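Local coordinates for CLIP-associating protein 2 (Mus musculus, PDB 3WOZ) that probably binds tubulin through its TOG domains, built of HEAT repeats, and contributes to the control of microtubule dynamics, at residues K156-D159 against P160-T164. Residues are numbered along the deposited sequence; the frame is centred on the assembly and turned at random.
Sequences KQMD and PRDFT
Asp159 and Asp162 hold each other through a reciprocal pair of hydrogen bonds that closes a short 3-10 turn, residues 160-162, in the loop joining helix 141-155 to helix 167-179 of this HEAT-repeat TOG domain. Pro160, joined directly to Asp159, opens the turn, and its carbonyl oxygen accepts both the backbone N-H of Phe163 and, from beyond the loop, a hydrogen bond from the side-chain amide of Asn203. Arg161 continues the turn while its long side chain leads away, touching Asn203 and making a long, weak ion pair with Glu206.

Asp162 carries the contact. Its backbone N reaches back to Asp159 O at 3.0 Å. The carboxylate repays the bond: with CG beside its own backbone N (chi1 -68°), OD1 turns back over the turn and takes the N-H of Asp159, N to OD1 3.0 Å, from above the carboxylate plane and with an N-H...O angle of 150°. Replacing Asp162 by alanine removes the carboxylate half of the pair and would probably leave the Asp159 N-H without this acceptor. Asp162 OD1 lies 4.6 Å from Asp159 OD2, and this like charge nearby might slightly raise the affinity of either carboxylate for a proton.

Phe163 sends its ring away from the first segment, among Leu199, Leu202 and Phe207, so that the turn is joined to helices 186-202 and 204-212. The side chain of selenomethionine Met158, which also touches Phe125 of helix 121-133, crosses that of Asp162 obliquely. Bent at chi3 (75°), it lays its terminal methyl CE 3.8 Å from Phe163 CB and 3.4 Å from Asp162 CB.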
ATOM      1  N   LYS A 156      -1.957  -6.178  13.025  1.00 49.92           N
ATOM      2  CA  LYS A 156      -2.575  -5.791  14.294  1.00 50.51           C
ATOM      3  C   LYS A 156      -4.098  -5.672  14.206  1.00 50.63           C
ATOM      4  O   LYS A 156      -4.780  -5.637  15.231  1.00 50.89           O
ATOM      5  CB  LYS A 156      -1.986  -4.469  14.818  1.00 50.72           C
ATOM      6  CG  LYS A 156      -0.457  -4.415  14.909  1.00 51.93           C
ATOM      7  CD  LYS A 156       0.110  -5.469  15.855  1.00 53.81           C
ATOM      8  CE  LYS A 156       1.630  -5.533  15.777  1.00 54.68           C
ATOM      9  NZ  LYS A 156       2.279  -4.343  16.402  1.00 56.39           N
ATOM     10  N   GLN A 157      -4.628  -5.600  12.989  1.00 50.76           N
ATOM     11  CA  GLN A 157      -6.072  -5.465  12.794  1.00 50.77           C
ATOM     12  C   GLN A 157      -6.715  -6.665  12.078  1.00 51.18           C
ATOM     13  O   GLN A 157      -7.934  -6.720  11.918  1.00 51.19           O
ATOM     14  CB  GLN A 157      -6.402  -4.143  12.077  1.00 50.53           C
ATOM     15  CG  GLN A 157      -5.923  -4.036  10.626  1.00 49.24           C
ATOM     16  CD  GLN A 157      -6.311  -2.718   9.964  1.00 48.01           C
ATOM     17  OE1 GLN A 157      -6.027  -1.640  10.484  1.00 48.55           O
ATOM     18  NE2 GLN A 157      -6.952  -2.803   8.804  1.00 46.85           N
HETATM   19  N   MSE A 158      -5.891  -7.618  11.655  1.00 51.76           N
HETATM   20  CA  MSE A 158      -6.360  -8.784  10.905  1.00 52.60           C
HETATM   21  C   MSE A 158      -7.039  -9.842  11.766  1.00 53.00           C
HETATM   22  O   MSE A 158      -6.852  -9.888  12.981  1.00 52.81           O
HETATM   23  CB  MSE A 158      -5.190  -9.440  10.177  1.00 52.79           C
HETATM   24  CG  MSE A 158      -4.967  -8.954   8.770  1.00 53.80           C
HETATM   25 SE   MSE A 158      -3.206  -9.471   8.144  1.00 57.36          SE
HETATM   26  CE  MSE A 158      -3.475 -11.374   7.809  1.00 56.04           C
ATOM     27  N   ASP A 159      -7.831 -10.687  11.113  1.00 53.86           N
ATOM     28  CA  ASP A 159      -8.291 -11.945  11.697  1.00 54.64           C
ATOM     29  C   ASP A 159      -7.204 -12.993  11.490  1.00 55.03           C
ATOM     30  O   ASP A 159      -6.487 -12.933  10.493  1.00 55.03           O
ATOM     31  CB  ASP A 159      -9.579 -12.416  11.018  1.00 54.75           C
ATOM     32  CG  ASP A 159     -10.822 -11.766  11.590  1.00 55.45           C
ATOM     33  OD1 ASP A 159     -10.772 -11.244  12.729  1.00 55.91           O
ATOM     34  OD2 ASP A 159     -11.862 -11.794  10.896  1.00 56.51           O
ATOM     35  N   PRO A 160      -7.070 -13.953  12.426  1.00 55.64           N
ATOM     36  CA  PRO A 160      -6.098 -15.043  12.272  1.00 56.08           C
ATOM     37  C   PRO A 160      -6.203 -15.809  10.942  1.00 56.62           C
ATOM     38  O   PRO A 160      -5.178 -16.186  10.375  1.00 56.68           O
ATOM     39  CB  PRO A 160      -6.422 -15.964  13.451  1.00 56.17           C
ATOM     40  CG  PRO A 160      -6.937 -15.040  14.498  1.00 55.95           C
ATOM     41  CD  PRO A 160      -7.712 -13.981  13.757  1.00 55.58           C
ATOM     42  N   ARG A 161      -7.419 -16.015  10.439  1.00 57.24           N
ATOM     43  CA  ARG A 161      -7.607 -16.781   9.200  1.00 58.06           C
ATOM     44  C   ARG A 161      -7.435 -15.943   7.924  1.00 58.20           C
ATOM     45  O   ARG A 161      -7.715 -16.412   6.815  1.00 58.28           O
ATOM     46  CB  ARG A 161      -8.947 -17.544   9.215  1.00 58.33           C
ATOM     47  CG  ARG A 161      -9.078 -18.717   8.210  1.00 59.34           C
ATOM     48  CD  ARG A 161      -7.774 -19.506   7.989  1.00 60.98           C
ATOM     49  NE  ARG A 161      -7.293 -20.183   9.193  1.00 62.53           N
ATOM     50  CZ  ARG A 161      -6.011 -20.428   9.463  1.00 63.31           C
ATOM     51  NH1 ARG A 161      -5.058 -20.042   8.622  1.00 63.47           N
ATOM     52  NH2 ARG A 161      -5.677 -21.052  10.586  1.00 63.02           N
ATOM     53  N   ASP A 162      -6.954 -14.711   8.082  1.00 58.35           N
ATOM     54  CA  ASP A 162      -6.541 -13.905   6.936  1.00 58.50           C
ATOM     55  C   ASP A 162      -5.111 -14.279   6.542  1.00 58.63           C
ATOM     56  O   ASP A 162      -4.648 -13.944   5.451  1.00 58.70           O
ATOM     57  CB  ASP A 162      -6.630 -12.409   7.253  1.00 58.44           C
ATOM     58  CG  ASP A 162      -8.059 -11.920   7.424  1.00 58.51           C
ATOM     59  OD1 ASP A 162      -8.253 -10.933   8.164  1.00 58.63           O
ATOM     60  OD2 ASP A 162      -8.985 -12.503   6.821  1.00 58.27           O
ATOM     61  N   PHE A 163      -4.422 -14.976   7.445  1.00 58.86           N
ATOM     62  CA  PHE A 163      -3.052 -15.416   7.226  1.00 59.16           C
ATOM     63  C   PHE A 163      -2.980 -16.941   7.116  1.00 59.49           C
ATOM     64  O   PHE A 163      -3.221 -17.656   8.093  1.00 59.48           O
ATOM     65  CB  PHE A 163      -2.147 -14.902   8.348  1.00 59.03           C
ATOM     66  CG  PHE A 163      -0.756 -15.475   8.327  1.00 59.19           C
ATOM     67  CD1 PHE A 163      -0.350 -16.379   9.303  1.00 59.35           C
ATOM     68  CD2 PHE A 163       0.148 -15.114   7.334  1.00 59.37           C
ATOM     69  CE1 PHE A 163       0.940 -16.913   9.292  1.00 59.59           C
ATOM     70  CE2 PHE A 163       1.439 -15.647   7.314  1.00 59.38           C
ATOM     71  CZ  PHE A 163       1.833 -16.548   8.293  1.00 59.26           C
ATOM     72  N   THR A 164      -2.648 -17.427   5.921  1.00 59.75           N
ATOM     73  CA  THR A 164      -2.592 -18.865   5.651  1.00 60.17           C
ATOM     74  C   THR A 164      -1.238 -19.309   5.093  1.00 60.40           C
ATOM     75  O   THR A 164      -0.548 -18.543   4.410  1.00 60.34           O
ATOM     76  CB  THR A 164      -3.707 -19.322   4.675  1.00 60.14           C
ATOM     77  OG1 THR A 164      -3.668 -18.524   3.487  1.00 60.32           O
ATOM     78  CG2 THR A 164      -5.082 -19.198   5.315  1.00 60.28           C
TER